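Local coordinates for oligoribonuclease (Colwellia psychrerythraea, PDB 6A4D), which probably acts as an exonuclease that hydrolyses very short RNA oligomers down to mononucleotides, at residues Asp136-Thr139 with Ile140-Leu143. The protein carries 1 engineered substitution. Sequence-based numbering, arbitrary orientation.
Sequences DVST and IKEL. With 9RC (5'-O-[(S)-hydroxy(4-nitrophenoxy)phosphoryl]thymidine), chain C.
K141 sends CG out on the far side from its own amide (chi1 -159°) and then bends at chi3 and chi4, which carries CE back toward S138, within 4.2 Å of S138 OG. S138 turns its hydroxyl beside its own backbone N (chi1 -57°), and the two side chains meet the bound nitrophenyl ester of thymidine monophosphate at different points. S138 OG donates a hydrogen bond to the phosphoryl oxygen OAO, 2.5 Å away. K141 NZ comes alongside the CAZ-CAX bond of the nitrophenyl ring, 3.0 Å from CAZ, not over the ring's face. The backbone bonds begin with T139 N to D136 O and go on as K141 N to V137 O at 2.9 Å, E142 N to S138 O at 2.9 Å and L143 N to T139 O. D136 is the N-cap, its OD1 accepting from S138 N at 3.0 Å from above the carboxylate plane. Within the same chain, K141 NZ is salt-bridged to E173 of helix 163-180, N110 ND2 bonds to the S138 hydroxyl, and S111 N donates to D136 OD1, tying the helix start to the loop after strand 107-109. On the subunit-facing side, T139 OG1 is bonded to N134 O of the second subunit, E142 is salt-bridged to R133 of that subunit, and I140 and L143 pack on L143 and I140 of the other copy. Y132 and R133 of the second subunit also bond to the ligand, making this a composite site. The arrangement is a capped helix N-terminus following edge strand 134-136 of an RNase H-like exonuclease fold, here serving both the dimer interface and a ligand pocket.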
loop_
_atom_site.group_PDB
_atom_site.type_symbol
_atom_site.label_atom_id
_atom_site.label_comp_id
_atom_site.label_asym_id
_atom_site.label_seq_id
_atom_site.Cartn_x
_atom_site.Cartn_y
_atom_site.Cartn_z
ATOM N N ASP A 136 -5.670 -1.087 -3.481
ATOM C CA ASP A 136 -4.584 -1.221 -4.411
ATOM C C ASP A 136 -4.962 -2.270 -5.461
ATOM O O ASP A 136 -4.955 -3.423 -5.171
ATOM C CB ASP A 136 -3.298 -1.611 -3.633
ATOM C CG ASP A 136 -2.050 -1.642 -4.521
ATOM O OD1 ASP A 136 -2.183 -1.522 -5.756
ATOM O OD2 ASP A 136 -0.927 -1.857 -3.977
ATOM N N VAL A 137 -5.206 -1.831 -6.693
ATOM C CA VAL A 137 -5.698 -2.631 -7.754
ATOM C C VAL A 137 -4.590 -3.661 -8.190
ATOM O O VAL A 137 -4.897 -4.794 -8.646
ATOM C CB VAL A 137 -6.147 -1.710 -8.907
ATOM C CG1 VAL A 137 -6.417 -2.500 -10.195
ATOM C CG2 VAL A 137 -7.374 -0.904 -8.475
ATOM N N SER A 138 -3.331 -3.285 -7.963
ATOM C CA SER A 138 -2.202 -4.151 -8.259
ATOM C C SER A 138 -2.086 -5.306 -7.296
ATOM O O SER A 138 -1.499 -6.286 -7.656
ATOM C CB SER A 138 -0.887 -3.377 -8.251
ATOM O OG SER A 138 -0.971 -2.332 -9.158
ATOM N N THR A 139 -2.666 -5.214 -6.117
ATOM C CA THR A 139 -2.833 -6.398 -5.269
ATOM C C THR A 139 -3.654 -7.414 -5.994
ATOM O O THR A 139 -3.337 -8.596 -5.977
ATOM C CB THR A 139 -3.536 -6.032 -3.943
ATOM O OG1 THR A 139 -2.573 -5.401 -3.089
ATOM C CG2 THR A 139 -4.229 -7.231 -3.240
ATOM N N ILE A 140 -4.700 -6.956 -6.662
ATOM C CA ILE A 140 -5.656 -7.880 -7.308
ATOM C C ILE A 140 -4.978 -8.383 -8.552
ATOM O O ILE A 140 -5.104 -9.530 -8.867
ATOM C CB ILE A 140 -7.014 -7.223 -7.668
ATOM C CG1 ILE A 140 -7.633 -6.661 -6.382
ATOM C CG2 ILE A 140 -8.006 -8.276 -8.238
ATOM C CD1 ILE A 140 -8.487 -5.496 -6.698
ATOM N N LYS A 141 -4.217 -7.513 -9.201
ATOM C CA LYS A 141 -3.351 -7.989 -10.285
ATOM C C LYS A 141 -2.384 -9.111 -9.917
ATOM O O LYS A 141 -2.260 -10.103 -10.646
ATOM C CB LYS A 141 -2.590 -6.832 -10.896
ATOM C CG LYS A 141 -2.101 -7.151 -12.299
ATOM C CD LYS A 141 -0.814 -6.400 -12.590
ATOM C CE LYS A 141 -0.972 -4.891 -12.449
ATOM N NZ LYS A 141 -1.857 -4.329 -13.494
ATOM N N GLU A 142 -1.742 -8.991 -8.764
ATOM C CA GLU A 142 -0.880 -10.064 -8.314
ATOM C C GLU A 142 -1.651 -11.346 -7.966
ATOM O O GLU A 142 -1.120 -12.417 -8.224
ATOM C CB GLU A 142 -0.017 -9.621 -7.179
ATOM C CG GLU A 142 1.038 -8.541 -7.575
ATOM C CD GLU A 142 2.134 -9.121 -8.497
ATOM O OE1 GLU A 142 2.597 -10.236 -8.200
ATOM O OE2 GLU A 142 2.487 -8.487 -9.535
ATOM N N LEU A 143 -2.865 -11.263 -7.397
ATOM C CA LEU A 143 -3.679 -12.439 -7.213
ATOM C C LEU A 143 -4.091 -13.039 -8.537
ATOM O O LEU A 143 -4.090 -14.262 -8.689
ATOM C CB LEU A 143 -4.858 -12.218 -6.271
ATOM C CG LEU A 143 -4.398 -11.780 -4.855
ATOM C CD1 LEU A 143 -5.505 -11.236 -4.001
ATOM C CD2 LEU A 143 -3.673 -12.864 -4.074
HETATM O OAJ 9RC C . 7.092 2.272 -7.145
HETATM C CAE 9RC C . 7.661 1.735 -8.098
HETATM N NAI 9RC C . 8.914 1.174 -7.910
HETATM C CAL 9RC C . 9.576 0.551 -8.976
HETATM O OAS 9RC C . 10.693 0.070 -8.756
HETATM C CAT 9RC C . 8.964 0.478 -10.236
HETATM C CAU 9RC C . 9.587 -0.151 -11.327
HETATM C CAF 9RC C . 7.718 1.058 -10.396
HETATM N NAB 9RC C . 7.079 1.685 -9.303
HETATM C CAA 9RC C . 5.768 2.324 -9.436
HETATM O OAC 9RC C . 4.744 1.376 -9.583
HETATM C CAD 9RC C . 5.718 3.131 -10.708
HETATM C CAH 9RC C . 4.268 3.381 -10.815
HETATM O OAK 9RC C . 4.005 4.580 -10.135
HETATM C CAG 9RC C . 3.668 2.193 -10.079
HETATM C CAR 9RC C . 2.953 1.347 -11.080
HETATM O OAQ 9RC C . 2.573 0.168 -10.387
HETATM P PAP 9RC C . 1.825 -0.972 -11.183
HETATM O OAO 9RC C . 1.356 -1.990 -10.034
HETATM O OAN 9RC C . 2.864 -1.673 -11.970
HETATM O OAM 9RC C . 0.769 -0.104 -11.943
HETATM C CAV 9RC C . -0.257 -0.215 -12.875
HETATM C CAW 9RC C . -0.996 0.969 -13.239
HETATM C CAY 9RC C . -2.105 0.903 -14.158
HETATM C CBA 9RC C . -2.478 -0.343 -14.750
HETATM N NBB 9RC C . -3.516 -0.573 -15.640
HETATM O OBD 9RC C . -3.344 -1.508 -16.964
HETATM O OBC 9RC C . -4.772 -0.107 -15.322
HETATM C CAZ 9RC C . -1.721 -1.456 -14.370
HETATM C CAX 9RC C . -0.639 -1.435 -13.459
#